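Local coordinates for putative uncharacterized protein (PDB 3CNL), which binds GTP, is probably a GTPase, and is thought to act in a late step of 50S ribosomal subunit assembly, at residues L91-R101 with W139-I148; E48-D57 with F71-H82. All coordinates share one frame; numbering follows the deposited sequence.

Contact 1 of 2, residues L91-R101 with W139-I148; sequences LKKLSFDRLAR and WFSLENGVKI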
loop_
_atom_site.group_PDB
_atom_site.type_symbol
_atom_site.label_atom_id
_atom_site.label_comp_id
_atom_site.label_asym_id
_atom_site.label_seq_id
_atom_site.Cartn_x
_atom_site.Cartn_y
_atom_site.Cartn_z
ATOM N N LEU A 91 -10.239 -2.053 -15.959
ATOM C CA LEU A 91 -11.560 -1.442 -16.066
ATOM C C LEU A 91 -12.648 -2.496 -16.037
ATOM O O LEU A 91 -13.718 -2.287 -15.463
ATOM C CB LEU A 91 -11.657 -0.612 -17.343
ATOM C CG LEU A 91 -10.907 0.711 -17.362
ATOM C CD1 LEU A 91 -11.090 1.312 -18.705
ATOM C CD2 LEU A 91 -11.459 1.632 -16.274
ATOM N N LYS A 92 -12.347 -3.651 -16.620
ATOM C CA LYS A 92 -13.267 -4.787 -16.627
ATOM C C LYS A 92 -13.445 -5.338 -15.224
ATOM O O LYS A 92 -14.576 -5.665 -14.808
ATOM C CB LYS A 92 -12.751 -5.880 -17.570
ATOM C CG LYS A 92 -13.843 -6.701 -18.196
ATOM C CD LYS A 92 -14.151 -7.948 -17.378
ATOM C CE LYS A 92 -13.736 -9.208 -18.143
ATOM N NZ LYS A 92 -14.668 -9.474 -19.297
ATOM N N LYS A 93 -12.333 -5.445 -14.491
ATOM C CA LYS A 93 -12.373 -5.834 -13.072
ATOM C C LYS A 93 -13.158 -4.832 -12.239
ATOM O O LYS A 93 -13.951 -5.223 -11.380
ATOM C CB LYS A 93 -10.961 -5.981 -12.495
ATOM C CG LYS A 93 -10.231 -7.219 -12.944
ATOM C CD LYS A 93 -8.852 -7.319 -12.303
ATOM C CE LYS A 93 -8.132 -8.614 -12.741
ATOM N NZ LYS A 93 -6.795 -8.769 -12.088
ATOM N N LEU A 94 -12.935 -3.540 -12.474
ATOM C CA LEU A 94 -13.627 -2.508 -11.693
ATOM C C LEU A 94 -15.123 -2.477 -12.003
ATOM O O LEU A 94 -15.947 -2.313 -11.092
ATOM C CB LEU A 94 -13.007 -1.122 -11.928
ATOM C CG LEU A 94 -11.628 -0.836 -11.328
ATOM C CD1 LEU A 94 -10.973 0.373 -12.031
ATOM C CD2 LEU A 94 -11.752 -0.634 -9.795
ATOM N N SER A 95 -15.453 -2.661 -13.286
ATOM C CA SER A 95 -16.833 -2.626 -13.806
ATOM C C SER A 95 -17.726 -1.591 -13.124
ATOM O O SER A 95 -18.668 -1.933 -12.412
ATOM C CB SER A 95 -17.464 -4.026 -13.841
ATOM O OG SER A 95 -17.065 -4.701 -15.041
ATOM N N PHE A 96 -17.386 -0.322 -13.343
ATOM C CA PHE A 96 -18.098 0.805 -12.763
ATOM C C PHE A 96 -19.498 0.945 -13.338
ATOM O O PHE A 96 -19.696 0.782 -14.543
ATOM C CB PHE A 96 -17.351 2.104 -13.047
ATOM C CG PHE A 96 -16.051 2.261 -12.285
ATOM C CD1 PHE A 96 -16.027 2.190 -10.890
ATOM C CD2 PHE A 96 -14.879 2.568 -12.963
ATOM C CE1 PHE A 96 -14.833 2.359 -10.180
ATOM C CE2 PHE A 96 -13.683 2.750 -12.266
ATOM C CZ PHE A 96 -13.664 2.645 -10.874
ATOM N N ASP A 97 -20.442 1.292 -12.468
ATOM C CA ASP A 97 -21.816 1.600 -12.842
ATOM C C ASP A 97 -21.832 2.845 -13.697
ATOM O O ASP A 97 -20.925 3.667 -13.587
ATOM C CB ASP A 97 -22.644 1.826 -11.573
ATOM C CG ASP A 97 -24.061 2.214 -11.871
ATOM O OD1 ASP A 97 -24.820 1.337 -12.314
ATOM O OD2 ASP A 97 -24.416 3.396 -11.673
ATOM N N ARG A 98 -22.862 2.994 -14.537
ATOM C CA ARG A 98 -23.002 4.158 -15.437
ATOM C C ARG A 98 -22.997 5.497 -14.705
ATOM O O ARG A 98 -22.493 6.497 -15.220
ATOM C CB ARG A 98 -24.274 4.052 -16.321
ATOM C CG ARG A 98 -25.583 3.946 -15.541
ATOM C CD ARG A 98 -26.856 4.143 -16.395
ATOM N NE ARG A 98 -28.049 4.083 -15.541
ATOM C CZ ARG A 98 -29.311 4.150 -15.972
ATOM N NH1 ARG A 98 -30.313 4.086 -15.097
ATOM N NH2 ARG A 98 -29.582 4.276 -17.262
ATOM N N LEU A 99 -23.546 5.521 -13.508
ATOM C CA LEU A 99 -23.623 6.767 -12.751
ATOM C C LEU A 99 -22.411 7.033 -11.858
ATOM O O LEU A 99 -22.426 7.994 -11.094
ATOM C CB LEU A 99 -24.891 6.773 -11.873
ATOM C CG LEU A 99 -26.218 6.691 -12.599
ATOM C CD1 LEU A 99 -27.285 7.064 -11.590
ATOM C CD2 LEU A 99 -26.219 7.643 -13.835
ATOM N N ALA A 100 -21.367 6.194 -11.952
ATOM C CA ALA A 100 -20.246 6.259 -11.000
ATOM C C ALA A 100 -19.495 7.577 -11.097
ATOM O O ALA A 100 -19.234 8.095 -12.189
ATOM C CB ALA A 100 -19.270 5.074 -11.190
ATOM N N ARG A 101 -19.187 8.123 -9.928
ATOM C CA ARG A 101 -18.260 9.233 -9.785
ATOM C C ARG A 101 -17.296 8.761 -8.712
ATOM O O ARG A 101 -17.694 8.511 -7.591
ATOM C CB ARG A 101 -18.987 10.491 -9.345
ATOM C CG ARG A 101 -20.104 10.879 -10.276
ATOM C CD ARG A 101 -21.100 11.776 -9.559
ATOM N NE ARG A 101 -20.773 13.175 -9.793
ATOM C CZ ARG A 101 -20.982 13.800 -10.952
ATOM N NH1 ARG A 101 -21.525 13.156 -12.008
ATOM N NH2 ARG A 101 -20.643 15.072 -11.060
ATOM N N TRP A 139 -12.190 16.265 -12.864
ATOM C CA TRP A 139 -12.570 14.938 -13.305
ATOM C C TRP A 139 -11.909 14.616 -14.635
ATOM O O TRP A 139 -11.570 15.524 -15.420
ATOM C CB TRP A 139 -14.078 14.835 -13.493
ATOM C CG TRP A 139 -14.869 15.241 -12.316
ATOM C CD1 TRP A 139 -15.334 16.490 -12.038
ATOM C CD2 TRP A 139 -15.311 14.397 -11.248
ATOM N NE1 TRP A 139 -16.039 16.480 -10.858
ATOM C CE2 TRP A 139 -16.041 15.205 -10.354
ATOM C CE3 TRP A 139 -15.163 13.034 -10.962
ATOM C CZ2 TRP A 139 -16.626 14.696 -9.192
ATOM C CZ3 TRP A 139 -15.741 12.528 -9.817
ATOM C CH2 TRP A 139 -16.461 13.357 -8.937
ATOM N N PHE A 140 -11.711 13.325 -14.870
ATOM C CA PHE A 140 -11.587 12.806 -16.219
ATOM C C PHE A 140 -12.693 11.775 -16.387
ATOM O O PHE A 140 -13.197 11.233 -15.400
ATOM C CB PHE A 140 -10.190 12.250 -16.536
ATOM C CG PHE A 140 -9.798 11.021 -15.741
ATOM C CD1 PHE A 140 -9.237 11.149 -14.477
ATOM C CD2 PHE A 140 -9.931 9.741 -16.294
ATOM C CE1 PHE A 140 -8.859 10.017 -13.743
ATOM C CE2 PHE A 140 -9.558 8.602 -15.581
ATOM C CZ PHE A 140 -9.020 8.744 -14.300
ATOM N N SER A 141 -13.106 11.545 -17.624
ATOM C CA SER A 141 -14.230 10.659 -17.875
ATOM C C SER A 141 -13.727 9.455 -18.630
ATOM O O SER A 141 -12.833 9.583 -19.472
ATOM C CB SER A 141 -15.298 11.380 -18.695
ATOM O OG SER A 141 -15.704 12.577 -18.051
ATOM N N LEU A 142 -14.275 8.281 -18.333
ATOM C CA LEU A 142 -14.013 7.117 -19.173
ATOM C C LEU A 142 -14.814 7.276 -20.472
ATOM O O LEU A 142 -15.543 8.257 -20.623
ATOM C CB LEU A 142 -14.355 5.809 -18.444
ATOM C CG LEU A 142 -13.622 5.529 -17.117
ATOM C CD1 LEU A 142 -14.085 4.207 -16.491
ATOM C CD2 LEU A 142 -12.094 5.541 -17.263
ATOM N N GLU A 143 -14.654 6.327 -21.399
ATOM C CA GLU A 143 -15.396 6.303 -22.663
ATOM C C GLU A 143 -16.904 6.215 -22.463
ATOM O O GLU A 143 -17.646 6.911 -23.139
ATOM C CB GLU A 143 -14.938 5.127 -23.534
ATOM C CG GLU A 143 -13.517 5.254 -24.105
ATOM C CD GLU A 143 -13.088 4.010 -24.869
ATOM O OE1 GLU A 143 -13.851 3.561 -25.766
ATOM O OE2 GLU A 143 -11.988 3.480 -24.571
ATOM N N ASN A 144 -17.344 5.359 -21.536
ATOM C CA ASN A 144 -18.767 5.201 -21.201
ATOM C C ASN A 144 -19.386 6.286 -20.303
ATOM O O ASN A 144 -20.523 6.147 -19.838
ATOM C CB ASN A 144 -19.004 3.825 -20.571
ATOM C CG ASN A 144 -18.392 3.679 -19.161
ATOM O OD1 ASN A 144 -18.614 2.661 -18.503
ATOM N ND2 ASN A 144 -17.636 4.678 -18.701
ATOM N N GLY A 145 -18.641 7.349 -20.034
ATOM C CA GLY A 145 -19.154 8.443 -19.206
ATOM C C GLY A 145 -18.775 8.477 -17.732
ATOM O O GLY A 145 -18.893 9.538 -17.094
ATOM N N VAL A 146 -18.343 7.352 -17.159
ATOM C CA VAL A 146 -17.988 7.389 -15.724
ATOM C C VAL A 146 -16.889 8.409 -15.386
ATOM O O VAL A 146 -15.910 8.560 -16.134
ATOM C CB VAL A 146 -17.819 5.989 -14.993
ATOM C CG1 VAL A 146 -18.130 4.800 -15.860
ATOM C CG2 VAL A 146 -16.478 5.880 -14.215
ATOM N N LYS A 147 -17.096 9.147 -14.299
ATOM C CA LYS A 147 -16.190 10.224 -13.920
ATOM C C LYS A 147 -15.238 9.771 -12.813
ATOM O O LYS A 147 -15.679 9.189 -11.820
ATOM C CB LYS A 147 -16.998 11.427 -13.429
ATOM C CG LYS A 147 -17.541 12.302 -14.540
ATOM C CD LYS A 147 -18.318 13.457 -13.971
ATOM C CE LYS A 147 -18.859 14.336 -15.073
ATOM N NZ LYS A 147 -19.873 13.602 -15.891
ATOM N N ILE A 148 -13.939 10.027 -12.994
ATOM C CA ILE A 148 -12.942 9.752 -11.940
ATOM C C ILE A 148 -12.144 11.018 -11.564
ATOM O O ILE A 148 -11.606 11.680 -12.450
ATOM C CB ILE A 148 -12.031 8.537 -12.324
ATOM C CG1 ILE A 148 -12.918 7.315 -12.645
ATOM C CG2 ILE A 148 -11.055 8.184 -11.165
ATOM C CD1 ILE A 148 -12.274 6.254 -13.524
HETATM O O HOH W 1 -21.721 7.051 -17.617
#
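F96 packs against L142, V146 and I148 beside the inner strands of the P-loop GTPase sheet in this circularly permuted domain. Here the chain leaves helix 87-94 and enters strand 101-106, while 139-148 is an antiparallel hairpin with a type I turn from L142 to G145.

The apolar contacts centre on the F96 ring. L142 CD1 comes to the ring edge, near its plane, 4.0 Å from F96 CD2. V146 CG2 and I148 CD1 approach obliquely, and L94 CB lies over one face, offset toward the ring's margin. L142 CD1 also meets L91 CD2 at 3.7 Å, joining the last helical turn to the ring. With an alanine in place of F96, L142, V146 and I148 would probably face a gap.

Polar contacts are fewer. One water donates to both R98 O and N144 O. K147 N donates to A100 O at 3.2 Å, which starts the parallel pairing of R101 with K147.

Beyond it the R101 and K147 side chains run side by side. W139 CH2 touches R101 CB at 3.8 Å. The R101 chain bends at chi3 (94°), and K147 CD lies over one face of its guanidinium, 3.8 Å from R101 NH1.

Contact 2 of 2, residues E48-D57 with F71-H82; sequences ETIILLNKVD and FKKQGKRVITTH. With GNP (phosphoaminophosphonic acid-guanylate ester), chain B.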
loop_
_atom_site.group_PDB
_atom_site.type_symbol
_atom_site.label_atom_id
_atom_site.label_comp_id
_atom_site.label_asym_id
_atom_site.label_seq_id
_atom_site.Cartn_x
_atom_site.Cartn_y
_atom_site.Cartn_z
ATOM N N GLU A 48 -20.303 3.364 -2.669
ATOM C CA GLU A 48 -19.959 2.061 -3.220
ATOM C C GLU A 48 -18.444 1.918 -3.147
ATOM O O GLU A 48 -17.711 2.666 -3.796
ATOM C CB GLU A 48 -20.470 1.930 -4.665
ATOM C CG GLU A 48 -20.149 0.604 -5.346
ATOM C CD GLU A 48 -20.827 -0.586 -4.694
ATOM O OE1 GLU A 48 -21.885 -0.392 -4.063
ATOM O OE2 GLU A 48 -20.302 -1.720 -4.806
ATOM N N THR A 49 -17.977 0.966 -2.349
ATOM C CA THR A 49 -16.543 0.812 -2.100
ATOM C C THR A 49 -16.003 -0.452 -2.774
ATOM O O THR A 49 -16.590 -1.527 -2.657
ATOM C CB THR A 49 -16.234 0.775 -0.592
ATOM O OG1 THR A 49 -16.666 1.999 0.015
ATOM C CG2 THR A 49 -14.731 0.567 -0.320
ATOM N N ILE A 50 -14.902 -0.284 -3.502
ATOM C CA ILE A 50 -14.157 -1.398 -4.091
ATOM C C ILE A 50 -12.800 -1.498 -3.376
ATOM O O ILE A 50 -12.054 -0.519 -3.317
ATOM C CB ILE A 50 -13.934 -1.162 -5.593
ATOM C CG1 ILE A 50 -15.273 -0.848 -6.289
ATOM C CG2 ILE A 50 -13.211 -2.362 -6.253
ATOM C CD1 ILE A 50 -15.126 -0.504 -7.754
ATOM N N ILE A 51 -12.491 -2.663 -2.818
ATOM C CA ILE A 51 -11.155 -2.898 -2.240
ATOM C C ILE A 51 -10.247 -3.406 -3.347
ATOM O O ILE A 51 -10.512 -4.451 -3.934
ATOM C CB ILE A 51 -11.192 -3.900 -1.073
ATOM C CG1 ILE A 51 -12.014 -3.325 0.080
ATOM C CG2 ILE A 51 -9.732 -4.297 -0.632
ATOM C CD1 ILE A 51 -12.429 -4.337 1.151
ATOM N N LEU A 52 -9.211 -2.638 -3.659
ATOM C CA LEU A 52 -8.279 -3.008 -4.689
ATOM C C LEU A 52 -6.975 -3.460 -4.024
ATOM O O LEU A 52 -6.351 -2.702 -3.276
ATOM C CB LEU A 52 -8.066 -1.814 -5.626
ATOM C CG LEU A 52 -7.233 -1.912 -6.902
ATOM C CD1 LEU A 52 -7.528 -0.708 -7.787
ATOM C CD2 LEU A 52 -5.766 -1.924 -6.597
ATOM N N LEU A 53 -6.586 -4.709 -4.271
ATOM C CA LEU A 53 -5.358 -5.240 -3.683
ATOM C C LEU A 53 -4.263 -5.064 -4.701
ATOM O O LEU A 53 -4.154 -5.855 -5.634
ATOM C CB LEU A 53 -5.522 -6.710 -3.291
ATOM C CG LEU A 53 -6.598 -6.971 -2.241
ATOM C CD1 LEU A 53 -6.605 -8.446 -1.872
ATOM C CD2 LEU A 53 -6.453 -6.065 -0.971
ATOM N N ASN A 54 -3.467 -4.003 -4.545
ATOM C CA ASN A 54 -2.524 -3.614 -5.579
ATOM C C ASN A 54 -1.155 -4.305 -5.410
ATOM O O ASN A 54 -0.897 -4.891 -4.368
ATOM C CB ASN A 54 -2.363 -2.094 -5.546
ATOM C CG ASN A 54 -1.848 -1.544 -6.824
ATOM O OD1 ASN A 54 -2.044 -2.134 -7.863
ATOM N ND2 ASN A 54 -1.190 -0.393 -6.766
ATOM N N LYS A 55 -0.297 -4.197 -6.425
ATOM C CA LYS A 55 1.092 -4.703 -6.397
ATOM C C LYS A 55 1.179 -6.236 -6.231
ATOM O O LYS A 55 2.136 -6.741 -5.616
ATOM C CB LYS A 55 1.951 -3.995 -5.317
ATOM C CG LYS A 55 1.989 -2.445 -5.395
ATOM C CD LYS A 55 2.995 -1.823 -4.434
ATOM C CE LYS A 55 2.904 -0.294 -4.496
ATOM N NZ LYS A 55 3.939 0.353 -3.637
ATOM N N VAL A 56 0.212 -6.980 -6.794
ATOM C CA VAL A 56 0.209 -8.463 -6.664
ATOM C C VAL A 56 1.466 -9.100 -7.275
ATOM O O VAL A 56 1.861 -10.255 -6.948
ATOM C CB VAL A 56 -1.100 -9.137 -7.211
ATOM C CG1 VAL A 56 -2.326 -8.702 -6.399
ATOM C CG2 VAL A 56 -1.282 -8.897 -8.720
ATOM N N ASP A 57 2.116 -8.332 -8.138
ATOM C CA ASP A 57 3.322 -8.808 -8.812
ATOM C C ASP A 57 4.517 -9.023 -7.867
ATOM O O ASP A 57 5.387 -9.855 -8.146
ATOM C CB ASP A 57 3.682 -7.886 -9.973
ATOM C CG ASP A 57 4.007 -6.489 -9.517
ATOM O OD1 ASP A 57 3.198 -5.921 -8.780
ATOM O OD2 ASP A 57 5.075 -5.963 -9.889
ATOM N N PHE A 71 -11.995 -11.483 1.900
ATOM C CA PHE A 71 -12.856 -10.320 1.659
ATOM C C PHE A 71 -14.176 -10.717 1.002
ATOM O O PHE A 71 -15.233 -10.199 1.381
ATOM C CB PHE A 71 -12.126 -9.215 0.880
ATOM C CG PHE A 71 -11.026 -8.556 1.674
ATOM C CD1 PHE A 71 -11.306 -7.923 2.871
ATOM C CD2 PHE A 71 -9.712 -8.605 1.241
ATOM C CE1 PHE A 71 -10.292 -7.329 3.614
ATOM C CE2 PHE A 71 -8.694 -8.007 1.979
ATOM C CZ PHE A 71 -8.985 -7.378 3.163
ATOM N N LYS A 72 -14.120 -11.647 0.046
ATOM C CA LYS A 72 -15.352 -12.206 -0.560
ATOM C C LYS A 72 -16.281 -12.792 0.518
ATOM O O LYS A 72 -17.486 -12.561 0.508
ATOM C CB LYS A 72 -15.032 -13.239 -1.656
ATOM C CG LYS A 72 -14.129 -12.711 -2.772
ATOM C CD LYS A 72 -14.388 -13.304 -4.155
ATOM C CE LYS A 72 -14.601 -14.814 -4.136
ATOM N NZ LYS A 72 -15.325 -15.291 -5.366
ATOM N N LYS A 73 -15.706 -13.504 1.481
ATOM C CA LYS A 73 -16.481 -14.061 2.583
ATOM C C LYS A 73 -17.073 -13.010 3.511
ATOM O O LYS A 73 -18.118 -13.247 4.105
ATOM C CB LYS A 73 -15.671 -15.095 3.367
ATOM C CG LYS A 73 -15.522 -16.424 2.625
ATOM C CD LYS A 73 -14.983 -17.533 3.541
ATOM C CE LYS A 73 -13.468 -17.473 3.647
ATOM N NZ LYS A 73 -12.892 -18.551 4.514
ATOM N N GLN A 74 -16.432 -11.847 3.619
ATOM C CA GLN A 74 -17.017 -10.718 4.357
ATOM C C GLN A 74 -18.108 -9.987 3.558
ATOM O O GLN A 74 -18.693 -9.011 4.044
ATOM C CB GLN A 74 -15.937 -9.708 4.779
ATOM C CG GLN A 74 -14.869 -10.247 5.715
ATOM C CD GLN A 74 -14.250 -9.156 6.548
ATOM O OE1 GLN A 74 -14.287 -9.212 7.783
ATOM N NE2 GLN A 74 -13.684 -8.136 5.886
ATOM N N GLY A 75 -18.368 -10.449 2.340
ATOM C CA GLY A 75 -19.343 -9.824 1.450
ATOM C C GLY A 75 -18.787 -8.558 0.816
ATOM O O GLY A 75 -19.534 -7.621 0.506
ATOM N N LYS A 76 -17.472 -8.519 0.617
ATOM C CA LYS A 76 -16.852 -7.287 0.143
ATOM C C LYS A 76 -16.510 -7.307 -1.333
ATOM O O LYS A 76 -16.226 -8.358 -1.897
ATOM C CB LYS A 76 -15.686 -6.873 1.043
ATOM C CG LYS A 76 -16.245 -6.179 2.268
ATOM C CD LYS A 76 -15.277 -5.971 3.396
ATOM C CE LYS A 76 -15.988 -5.183 4.482
ATOM N NZ LYS A 76 -15.027 -4.749 5.519
ATOM N N ARG A 77 -16.611 -6.144 -1.971
ATOM C CA ARG A 77 -16.221 -6.012 -3.368
ATOM C C ARG A 77 -14.692 -5.847 -3.407
ATOM O O ARG A 77 -14.149 -4.870 -2.895
ATOM C CB ARG A 77 -16.954 -4.832 -4.006
ATOM C CG ARG A 77 -16.688 -4.614 -5.489
ATOM C CD ARG A 77 -17.794 -3.769 -6.130
ATOM N NE ARG A 77 -17.463 -3.341 -7.501
ATOM C CZ ARG A 77 -18.161 -2.433 -8.182
ATOM N NH1 ARG A 77 -19.216 -1.854 -7.623
ATOM N NH2 ARG A 77 -17.799 -2.087 -9.416
ATOM N N VAL A 78 -14.010 -6.828 -3.987
ATOM C CA VAL A 78 -12.556 -6.886 -3.958
ATOM C C VAL A 78 -12.016 -7.330 -5.299
ATOM O O VAL A 78 -12.527 -8.286 -5.896
ATOM C CB VAL A 78 -12.029 -7.817 -2.814
ATOM C CG1 VAL A 78 -12.531 -9.274 -2.947
ATOM C CG2 VAL A 78 -10.498 -7.781 -2.708
ATOM N N ILE A 79 -10.993 -6.617 -5.768
ATOM C CA ILE A 79 -10.259 -6.986 -6.967
ATOM C C ILE A 79 -8.771 -6.984 -6.656
ATOM O O ILE A 79 -8.359 -6.456 -5.631
ATOM C CB ILE A 79 -10.537 -6.024 -8.141
ATOM C CG1 ILE A 79 -9.970 -4.628 -7.859
ATOM C CG2 ILE A 79 -12.056 -6.005 -8.469
ATOM C CD1 ILE A 79 -9.891 -3.728 -9.070
ATOM N N THR A 80 -7.966 -7.573 -7.536
ATOM C CA THR A 80 -6.517 -7.523 -7.372
ATOM C C THR A 80 -5.960 -7.014 -8.683
ATOM O O THR A 80 -6.555 -7.251 -9.727
ATOM C CB THR A 80 -5.933 -8.919 -7.122
ATOM O OG1 THR A 80 -6.296 -9.758 -8.218
ATOM C CG2 THR A 80 -6.481 -9.528 -5.809
ATOM N N THR A 81 -4.840 -6.294 -8.633
ATOM C CA THR A 81 -4.231 -5.776 -9.847
ATOM C C THR A 81 -2.781 -5.431 -9.596
ATOM O O THR A 81 -2.277 -5.635 -8.500
ATOM C CB THR A 81 -4.979 -4.535 -10.389
ATOM O OG1 THR A 81 -4.521 -4.252 -11.722
ATOM C CG2 THR A 81 -4.740 -3.313 -9.498
ATOM N N HIS A 82 -2.105 -4.949 -10.637
ATOM C CA HIS A 82 -0.730 -4.480 -10.536
ATOM C C HIS A 82 -0.434 -3.533 -11.690
ATOM O O HIS A 82 -1.190 -3.472 -12.655
ATOM C CB HIS A 82 0.267 -5.654 -10.456
ATOM C CG HIS A 82 0.464 -6.399 -11.748
ATOM N ND1 HIS A 82 -0.295 -7.491 -12.108
ATOM C CD2 HIS A 82 1.364 -6.227 -12.744
ATOM C CE1 HIS A 82 0.111 -7.944 -13.280
ATOM N NE2 HIS A 82 1.115 -7.192 -13.687
HETATM P PG GNP B . 1.572 8.588 -2.512
HETATM O O1G GNP B . 0.128 8.827 -2.135
HETATM O O2G GNP B . 2.432 8.252 -1.308
HETATM O O3G GNP B . 2.058 9.778 -3.331
HETATM N N3B GNP B . 1.886 7.409 -3.524
HETATM P PB GNP B . 0.892 6.641 -4.477
HETATM O O1B GNP B . -0.125 5.903 -3.670
HETATM O O2B GNP B . 0.357 7.615 -5.474
HETATM O O3A GNP B . 1.774 5.607 -5.205
HETATM P PA GNP B . 2.540 5.710 -6.560
HETATM O O1A GNP B . 1.649 5.394 -7.688
HETATM O O2A GNP B . 3.326 6.950 -6.668
HETATM O "O5'" GNP B . 3.526 4.507 -6.482
HETATM C "C5'" GNP B . 4.466 4.347 -5.409
HETATM C "C4'" GNP B . 5.561 3.396 -5.880
HETATM O "O4'" GNP B . 5.035 2.060 -6.128
HETATM C "C3'" GNP B . 6.265 3.768 -7.174
HETATM O "O3'" GNP B . 7.628 3.387 -7.062
HETATM C "C2'" GNP B . 5.558 2.895 -8.198
HETATM O "O2'" GNP B . 6.385 2.672 -9.316
HETATM C "C1'" GNP B . 5.349 1.600 -7.422
HETATM N N9 GNP B . 4.196 0.808 -7.841
HETATM C C8 GNP B . 2.917 1.280 -8.058
HETATM N N7 GNP B . 2.077 0.330 -8.396
HETATM C C5 GNP B . 2.870 -0.837 -8.408
HETATM C C6 GNP B . 2.540 -2.191 -8.693
HETATM O O6 GNP B . 1.438 -2.665 -9.022
HETATM N N1 GNP B . 3.648 -3.049 -8.566
HETATM C C2 GNP B . 4.925 -2.646 -8.208
HETATM N N2 GNP B . 5.878 -3.598 -8.136
HETATM N N3 GNP B . 5.245 -1.394 -7.929
HETATM C C4 GNP B . 4.175 -0.549 -8.057
HETATM O O HOH W 2 -16.021 -3.411 -0.616
#
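R77 reaches across to E48 and I50 where parallel strands 48-54 and 78-80 of a beta-alpha-beta unit meet. Its CG stands anti to the backbone N (chi1 -177°) and the chain runs extended to NE, past I50. R77 CB meets T49 O at 3.6 Å. CG and CD pass I50 CG1, and CD also nears E48 OE2. R77 NE lies 3.5 Å from I50 CG1. I50 CD1 sits over one face of the guanidinium. E48 OE2 lies at its edge and takes a salt-bridge hydrogen bond from R77 NH1 at 3.0 Å. R77 NH2 hydrogen-bonds to L94 O, so both terminal nitrogens have a partner.

Parallel backbone hydrogen bonds link I51 to R77 and I79, and L53 to I79 and T81. On one face I51 and L53 pack on V78 and F71; on the other L52 meets I79 and T81.

At the strand ends N54-D57, the NKxD (G4) motif, and H82 line part of the guanine site. K55 NZ bonds to GNP O4' and N109 O. D57 CB packs over the H82 ring face. D57 accepts two bonds from the base, GNP N1 to OD1 at 2.9 Å (170°) and GNP N2 to OD2 at 3.1 Å.

How the contacts relate
After helix 13-19, strand 24-30 is the first strand, and strand 48-54 pairs beside it. Contact 2 closes the first loop, where the chain passes through helix 61-73 and returns as the edge strand 78-80. Helix 87-94 comes next and leads into contact 1. It closes the second loop, which runs through strand 101-106 and helix 112-120 to the hairpin at the other edge. The two loops are in series and neither nest nor cross. Their centres lie about 17 Å apart. Contact 2 fixes strand 78-80 to strand 48-54; contact 1 joins inner strand 101-106 to the hairpin. Helix 87-94 links them: K93 NZ probably donates to T80 O, and K93 O packs on I79 CG2.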